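Local coordinates for YrbA (Sinorhizobium meliloti 2011, PDB 5NFM), which binds divalent metal cations such as copper through two conserved histidines and belongs to the BolA-like protein family, at residues H30-V35 against A66-T71; D8-G13 against Q50-A55; P15-T20 against V35-F40. One frame throughout, in Å; residues are numbered along the deposited sequence. Where two conformers were deposited one is given.

Contact 1: H30-V35 against A66-T71; sequences HYAAEV and ALALQT. With LI (lithium ion), chain B; CU (copper (II) ion), chain C.
A copper site stands at the head of the parallel strand pair where His30 and Ala66 face each other. NE2 of His30 binds the copper at 2.0 Å, and four waters and His65 complete the shell; two of the waters lie at the edge of the imidazole, in its plane. With CG beside the backbone N and anti to the carbonyl carbon (chi1 -66°), the ring swings out to the metal, while its CD2 touches Ala66 CB obliquely at 3.7 Å. His30 also serves a second cation: its carbonyl O binds lithium at 1.9 Å, together with Asp23, Leu24 and Asp27. Beyond the metals the chains settle into the parallel half of the mixed BolA-like sheet, with strand 31-36 central and strand 67-72 at its border, the short axes 23° apart. Tyr31 N binds Ala66 O, and the zipper continues through Ala68 N to Tyr31 O, Ala33 N to Ala68 O, Gln70 N to Ala33 O and Val35 N to Gln70 O. On the face turned to the helices, CD1 of Leu67 reaches across to Tyr31 CB at 3.8 Å and Ala33 CB at 3.9 Å, while Leu69 CD2 meets Ala33 CB from further along. The other face carries Glu34 and Gln70, both extended. In one of two conformers of Gln70 its amide stacks on the Glu34 carboxylate with planes 11° apart, so the stack is probably not permanent; there Glu34 OE2 and Gln70 NE2, 3.6 Å apart, form no hydrogen bond. An alanine in place of Glu34 removes the carboxylate and would probably leave this amide with still less to hold it. At the far end Thr71 CG2 lies 4.1 Å from Val35 CB, its OG1 being hydrogen-bonded to Gln48.

Contact 2: D8-G13 against Q50-A55; sequences DMIKAG and QMVYNA
Ala55 and Val52 are the residues through which helix 50-55 meets Ile10 and its neighbours on helix 8-13, the short axes crossing at 110° with a closest approach of 8.8 Å. At the start of the segment, Gln50 NE2 donates to Asn54 OD1 one turn on, a bond of 2.9 Å that stays within the helix. Val52 makes the first contact across: its CG1, anti to the backbone N (chi1 180°), meets Ile10 CD1 at 4.1 Å as the two side chains pass at a slant, and Leu69 of the sheet lies against Val52 as well. Ala55 carries most of the rest. Its CB points straight at the other helix and settles over Ile10 CA at 4.0 Å, with Gly13 CA just beyond; a CB on Gly13 would run into this methyl. Ala55 O is approached by Met9 CE at 3.5 Å and accepts a bond of 2.7 Å from a water that also donates to Met9 O, joining the two backbones. Small residues thus let the helices close up on one side of the sheet, as in the alpha-beta-beta-alpha-alpha-beta fold of BolA proteins.

Contact 3: P15-T20 against V35-F40; sequences PGARVT and VVAEAF
Arg18 and Val36 lie side by side and point the same way from neighbouring strands of a beta hairpin, the antiparallel half of the BolA-like sheet. The arginine chain bends at chi3 (-51°), which brings one face of its guanidinium back over the valine: NH2 comes to 3.8 Å from Val36 CG1, and Val36 CB sits under the rim of the group rather than its middle. This is apolar cover for a flat charged group at an exposed position, and Pro74 adds to the same surroundings by touching Val36. The backbones of the two residues form a hydrogen-bonded antiparallel pair, Arg18 N to Val36 O at 2.8 Å and Val36 N to Arg18 O at 2.9 Å, both donors lying in the plane of the carbonyl they address. Side chains on the opposite face of the hairpin turn to the helices. There Val35, with CG1 anti to its own amide nitrogen (chi1 -174°), turns that methyl to Ala17 CB, 3.9 Å away, and, more loosely at 4.3 Å, to Val19 CG2; Ile10 of helix 5-13 packs on both valines. Where the strands end, Ala17 CB meets Ala37 CB at 4.2 Å, and the Ala37 methyl also lies over the centre of the Phe40 ring, which covers it from beyond the strand. Gly16 turns with positive phi (92°), a conformation in which a side chain would press on the carbonyl O of Pro15. A water bridges the chains here, accepting from Glu38 N at 2.8 Å and donating only a weak bond to Gly16 O.

In the fold
From the N terminus, helix 5-13 opens the longest of the three loops, which contact 2 closes when helix 45-56 packs back upon it. Nested inside that loop, contact 3 closes the hairpin of strands 18-23 and 31-36. Contact 1 starts on the same central strand but ends only at strand 67-72, so it crosses both of the others along the chain. Contacts 1 and 3 share Val35 and flank strand 31-36 in one sheet. Contact 2 lies over that sheet: Ile10 reaches Val19 and Val35, and Val52 reaches Leu69, so the helix pair is tied to all three strands, while the metals sit at the end of contact 1.

Contact 1: H30-V35 against A66-T71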
# COMPACT_ATOMS: atom_id res chain seq x y z
N HIS A 30 -2.27 4.56 12.23
CA HIS A 30 -1.72 3.30 11.74
C HIS A 30 -2.77 2.56 10.93
O HIS A 30 -3.95 2.50 11.32
CB HIS A 30 -1.24 2.43 12.90
CG HIS A 30 -0.08 3.00 13.65
ND1 HIS A 30 0.38 2.44 14.81
CD2 HIS A 30 0.73 4.07 13.40
CE1 HIS A 30 1.41 3.14 15.26
NE2 HIS A 30 1.64 4.14 14.43
N TYR A 31 -2.32 1.97 9.82
CA TYR A 31 -3.17 1.37 8.82
C TYR A 31 -2.59 0.03 8.38
O TYR A 31 -1.40 -0.25 8.59
CB TYR A 31 -3.27 2.27 7.57
CG TYR A 31 -3.88 3.64 7.82
CD1 TYR A 31 -3.13 4.67 8.36
CD2 TYR A 31 -5.21 3.90 7.50
CE1 TYR A 31 -3.68 5.94 8.56
CE2 TYR A 31 -5.76 5.16 7.70
CZ TYR A 31 -4.99 6.18 8.23
OH TYR A 31 -5.51 7.44 8.42
N ALA A 32 -3.43 -0.77 7.74
CA ALA A 32 -3.00 -1.94 6.99
C ALA A 32 -3.53 -1.81 5.57
O ALA A 32 -4.63 -1.29 5.36
CB ALA A 32 -3.50 -3.23 7.64
N ALA A 33 -2.73 -2.24 4.61
CA ALA A 33 -3.10 -2.19 3.20
C ALA A 33 -2.87 -3.54 2.55
O ALA A 33 -1.80 -4.13 2.71
CB ALA A 33 -2.29 -1.13 2.45
N GLU A 34 -3.87 -4.01 1.79
CA GLU A 34 -3.69 -5.11 0.86
C GLU A 34 -3.64 -4.52 -0.54
O GLU A 34 -4.50 -3.72 -0.91
CB GLU A 34 -4.81 -6.13 0.95
CG GLU A 34 -4.58 -7.28 -0.01
CD GLU A 34 -5.59 -8.38 0.13
OE1 GLU A 34 -6.57 -8.22 0.89
OE2 GLU A 34 -5.39 -9.42 -0.52
N VAL A 35 -2.61 -4.90 -1.30
CA VAL A 35 -2.41 -4.41 -2.65
C VAL A 35 -2.20 -5.61 -3.56
O VAL A 35 -1.26 -6.39 -3.36
CB VAL A 35 -1.23 -3.43 -2.76
CG1 VAL A 35 -1.16 -2.83 -4.15
CG2 VAL A 35 -1.32 -2.34 -1.69
N ALA A 66 3.69 2.26 10.13
CA ALA A 66 2.34 2.81 10.11
C ALA A 66 1.49 2.28 8.96
O ALA A 66 0.28 2.51 8.96
CB ALA A 66 2.39 4.34 10.06
N LEU A 67 2.10 1.58 7.99
CA LEU A 67 1.35 0.96 6.89
C LEU A 67 1.77 -0.51 6.80
O LEU A 67 2.76 -0.84 6.14
CB LEU A 67 1.59 1.71 5.58
CG LEU A 67 0.68 1.27 4.43
CD1 LEU A 67 -0.78 1.59 4.73
CD2 LEU A 67 1.11 1.94 3.14
N ALA A 68 1.02 -1.38 7.46
CA ALA A 68 1.31 -2.81 7.46
C ALA A 68 0.79 -3.42 6.16
O ALA A 68 -0.38 -3.23 5.81
CB ALA A 68 0.64 -3.48 8.66
N LEU A 69 1.64 -4.16 5.45
CA LEU A 69 1.39 -4.51 4.06
C LEU A 69 1.11 -5.99 3.83
O LEU A 69 1.75 -6.87 4.42
CB LEU A 69 2.58 -4.11 3.18
CG LEU A 69 2.87 -2.60 3.10
CD1 LEU A 69 4.14 -2.34 2.32
CD2 LEU A 69 1.70 -1.85 2.47
N GLN A 70 0.19 -6.24 2.91
CA GLN A 70 -0.05 -7.56 2.33
C GLN A 70 -0.15 -7.36 0.83
O GLN A 70 -0.94 -6.53 0.37
CB GLN A 70 -1.36 -8.12 2.89
CG GLN A 70 -1.88 -9.39 2.27
CD GLN A 70 -3.25 -9.76 2.84
OE1 GLN A 70 -3.78 -9.06 3.71
NE2 GLN A 70 -3.82 -10.84 2.35
N THR A 71 0.66 -8.09 0.07
CA THR A 71 0.69 -7.93 -1.37
C THR A 71 0.63 -9.29 -2.07
O THR A 71 1.05 -10.31 -1.52
CB THR A 71 1.96 -7.17 -1.81
OG1 THR A 71 3.11 -7.78 -1.23
CG2 THR A 71 1.90 -5.71 -1.36
LI LI B . -5.28 3.25 12.51
CU CU C . 3.17 5.42 14.67
O HOH W 1 2.43 7.04 13.05
O HOH W 2 3.81 4.55 16.85
O HOH W 3 2.00 6.56 15.86
O HOH W 4 4.45 6.95 15.00

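Contact 2: D8-G13 against Q50-A55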
# COMPACT_ATOMS: atom_id res chain seq x y z
N ASP A 8 -5.54 6.27 -2.94
CA ASP A 8 -5.32 7.04 -4.16
C ASP A 8 -3.86 6.99 -4.59
O ASP A 8 -3.55 6.82 -5.78
CB ASP A 8 -5.72 8.51 -3.94
CG ASP A 8 -7.24 8.75 -3.90
OD1 ASP A 8 -8.03 7.86 -4.26
OD2 ASP A 8 -7.60 9.89 -3.52
N MET A 9 -2.94 7.18 -3.65
CA MET A 9 -1.53 7.23 -4.02
C MET A 9 -1.05 5.87 -4.53
O MET A 9 -0.29 5.79 -5.50
CB MET A 9 -0.69 7.71 -2.84
CG MET A 9 -0.94 9.17 -2.51
SD MET A 9 0.27 9.81 -1.37
CE MET A 9 1.65 9.91 -2.51
N ILE A 10 -1.50 4.79 -3.89
CA ILE A 10 -1.10 3.46 -4.36
C ILE A 10 -1.62 3.23 -5.77
O ILE A 10 -0.89 2.74 -6.64
CB ILE A 10 -1.56 2.37 -3.38
CG1 ILE A 10 -0.86 2.56 -2.03
CG2 ILE A 10 -1.26 0.99 -3.97
CD1 ILE A 10 -1.39 1.65 -0.91
N LYS A 11 -2.88 3.58 -6.03
CA LYS A 11 -3.45 3.31 -7.34
C LYS A 11 -2.88 4.21 -8.43
O LYS A 11 -2.81 3.79 -9.59
CB LYS A 11 -4.97 3.38 -7.26
CG LYS A 11 -5.50 2.21 -6.45
CD LYS A 11 -6.99 2.21 -6.27
CE LYS A 11 -7.70 1.99 -7.58
NZ LYS A 11 -9.12 1.58 -7.35
N ALA A 12 -2.45 5.42 -8.08
CA ALA A 12 -1.77 6.27 -9.06
C ALA A 12 -0.39 5.72 -9.39
O ALA A 12 0.03 5.73 -10.55
CB ALA A 12 -1.65 7.70 -8.53
N GLY A 13 0.32 5.23 -8.37
CA GLY A 13 1.69 4.79 -8.57
C GLY A 13 1.82 3.39 -9.13
O GLY A 13 2.84 3.07 -9.75
N GLN A 50 8.50 -2.78 -1.52
CA GLN A 50 9.27 -1.64 -2.00
C GLN A 50 8.45 -0.80 -2.99
O GLN A 50 8.49 0.44 -2.96
CB GLN A 50 10.58 -2.11 -2.65
CG GLN A 50 11.47 -0.96 -3.12
CD GLN A 50 11.96 -0.13 -1.95
OE1 GLN A 50 12.65 -0.66 -1.05
NE2 GLN A 50 11.61 1.15 -1.92
N MET A 51 7.73 -1.46 -3.90
CA MET A 51 6.91 -0.73 -4.87
C MET A 51 5.81 0.07 -4.17
O MET A 51 5.47 1.18 -4.62
CB MET A 51 6.30 -1.69 -5.88
CG MET A 51 7.34 -2.32 -6.78
SD MET A 51 6.63 -3.51 -7.94
CE MET A 51 5.70 -2.41 -9.00
N VAL A 52 5.23 -0.47 -3.10
CA VAL A 52 4.20 0.26 -2.36
C VAL A 52 4.81 1.46 -1.63
O VAL A 52 4.27 2.57 -1.68
CB VAL A 52 3.43 -0.67 -1.40
CG1 VAL A 52 2.37 0.15 -0.65
CG2 VAL A 52 2.78 -1.82 -2.17
N TYR A 53 5.96 1.27 -0.95
CA TYR A 53 6.61 2.41 -0.33
C TYR A 53 6.89 3.49 -1.37
O TYR A 53 6.66 4.69 -1.13
CB TYR A 53 7.91 2.01 0.39
CG TYR A 53 7.73 1.02 1.52
CD1 TYR A 53 6.80 1.23 2.52
CD2 TYR A 53 8.52 -0.11 1.59
CE1 TYR A 53 6.64 0.33 3.56
CE2 TYR A 53 8.37 -1.03 2.61
CZ TYR A 53 7.43 -0.82 3.59
OH TYR A 53 7.31 -1.75 4.60
N ASN A 54 7.39 3.09 -2.55
CA ASN A 54 7.66 4.08 -3.59
C ASN A 54 6.40 4.87 -3.94
O ASN A 54 6.46 6.09 -4.14
CB ASN A 54 8.17 3.41 -4.86
CG ASN A 54 9.56 2.81 -4.72
OD1 ASN A 54 10.26 3.03 -3.73
ND2 ASN A 54 9.96 2.06 -5.74
N ALA A 55 5.26 4.18 -4.05
CA ALA A 55 4.02 4.84 -4.46
C ALA A 55 3.57 5.90 -3.46
O ALA A 55 2.92 6.88 -3.85
CB ALA A 55 2.92 3.81 -4.68
O HOH W 5 1.61 7.72 -6.11

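Contact 3: P15-T20 against V35-F40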
# COMPACT_ATOMS: atom_id res chain seq x y z
N PRO A 15 -0.45 1.40 -11.44
CA PRO A 15 -1.68 1.38 -12.24
C PRO A 15 -2.25 -0.03 -12.33
O PRO A 15 -1.54 -1.00 -12.60
CB PRO A 15 -1.21 1.89 -13.61
CG PRO A 15 -0.00 2.70 -13.32
CD PRO A 15 0.68 2.02 -12.17
N GLY A 16 -3.56 -0.14 -12.12
CA GLY A 16 -4.24 -1.41 -12.17
C GLY A 16 -4.36 -2.12 -10.83
O GLY A 16 -5.03 -3.16 -10.76
N ALA A 17 -3.73 -1.60 -9.78
CA ALA A 17 -3.76 -2.28 -8.50
C ALA A 17 -5.16 -2.26 -7.90
O ALA A 17 -5.92 -1.30 -8.05
CB ALA A 17 -2.80 -1.60 -7.52
N ARG A 18 -5.49 -3.34 -7.18
CA ARG A 18 -6.64 -3.40 -6.30
C ARG A 18 -6.15 -3.17 -4.88
O ARG A 18 -5.21 -3.83 -4.43
CB ARG A 18 -7.34 -4.76 -6.38
CG ARG A 18 -7.86 -5.13 -7.76
CD ARG A 18 -9.03 -6.08 -7.66
NE ARG A 18 -8.74 -7.22 -6.81
CZ ARG A 18 -8.21 -8.37 -7.23
NH1 ARG A 18 -7.92 -8.55 -8.51
NH2 ARG A 18 -7.98 -9.35 -6.36
N VAL A 19 -6.78 -2.25 -4.17
CA VAL A 19 -6.31 -1.81 -2.87
C VAL A 19 -7.44 -1.91 -1.85
O VAL A 19 -8.56 -1.46 -2.11
CB VAL A 19 -5.77 -0.36 -2.94
CG1 VAL A 19 -5.30 0.11 -1.57
CG2 VAL A 19 -4.66 -0.27 -3.97
N THR A 20 -7.12 -2.46 -0.68
CA THR A 20 -8.02 -2.51 0.46
C THR A 20 -7.29 -1.90 1.65
O THR A 20 -6.26 -2.44 2.07
CB THR A 20 -8.40 -3.97 0.77
OG1 THR A 20 -8.95 -4.60 -0.41
CG2 THR A 20 -9.40 -4.07 1.92
N VAL A 35 -2.61 -4.90 -1.30
CA VAL A 35 -2.41 -4.41 -2.65
C VAL A 35 -2.20 -5.61 -3.56
O VAL A 35 -1.26 -6.39 -3.36
CB VAL A 35 -1.23 -3.43 -2.76
CG1 VAL A 35 -1.16 -2.83 -4.15
CG2 VAL A 35 -1.32 -2.34 -1.69
N VAL A 36 -3.06 -5.74 -4.57
CA VAL A 36 -3.02 -6.84 -5.52
C VAL A 36 -2.74 -6.24 -6.90
O VAL A 36 -3.51 -5.38 -7.36
CB VAL A 36 -4.33 -7.63 -5.53
CG1 VAL A 36 -4.24 -8.81 -6.50
CG2 VAL A 36 -4.68 -8.12 -4.14
N ALA A 37 -1.66 -6.66 -7.54
CA ALA A 37 -1.25 -6.02 -8.79
C ALA A 37 -0.50 -7.03 -9.66
O ALA A 37 0.34 -7.78 -9.16
CB ALA A 37 -0.34 -4.82 -8.53
N GLU A 38 -0.78 -7.00 -10.96
CA GLU A 38 -0.09 -7.92 -11.87
C GLU A 38 1.42 -7.71 -11.85
O GLU A 38 2.18 -8.68 -11.98
CB GLU A 38 -0.65 -7.77 -13.28
CG GLU A 38 -0.08 -8.79 -14.26
CD GLU A 38 -0.38 -10.23 -13.87
OE1 GLU A 38 -1.49 -10.49 -13.36
OE2 GLU A 38 0.51 -11.10 -14.07
N ALA A 39 1.87 -6.46 -11.68
CA ALA A 39 3.30 -6.17 -11.65
C ALA A 39 4.00 -6.86 -10.50
O ALA A 39 5.24 -6.96 -10.50
CB ALA A 39 3.51 -4.66 -11.56
N PHE A 40 3.25 -7.36 -9.51
CA PHE A 40 3.84 -8.08 -8.39
C PHE A 40 4.17 -9.54 -8.71
O PHE A 40 4.91 -10.17 -7.95
CB PHE A 40 2.89 -8.05 -7.20
CG PHE A 40 2.71 -6.68 -6.55
CD1 PHE A 40 3.55 -5.60 -6.81
CD2 PHE A 40 1.68 -6.51 -5.64
CE1 PHE A 40 3.35 -4.38 -6.17
CE2 PHE A 40 1.48 -5.30 -4.99
CZ PHE A 40 2.31 -4.23 -5.26
O HOH W 6 -2.77 -5.31 -12.01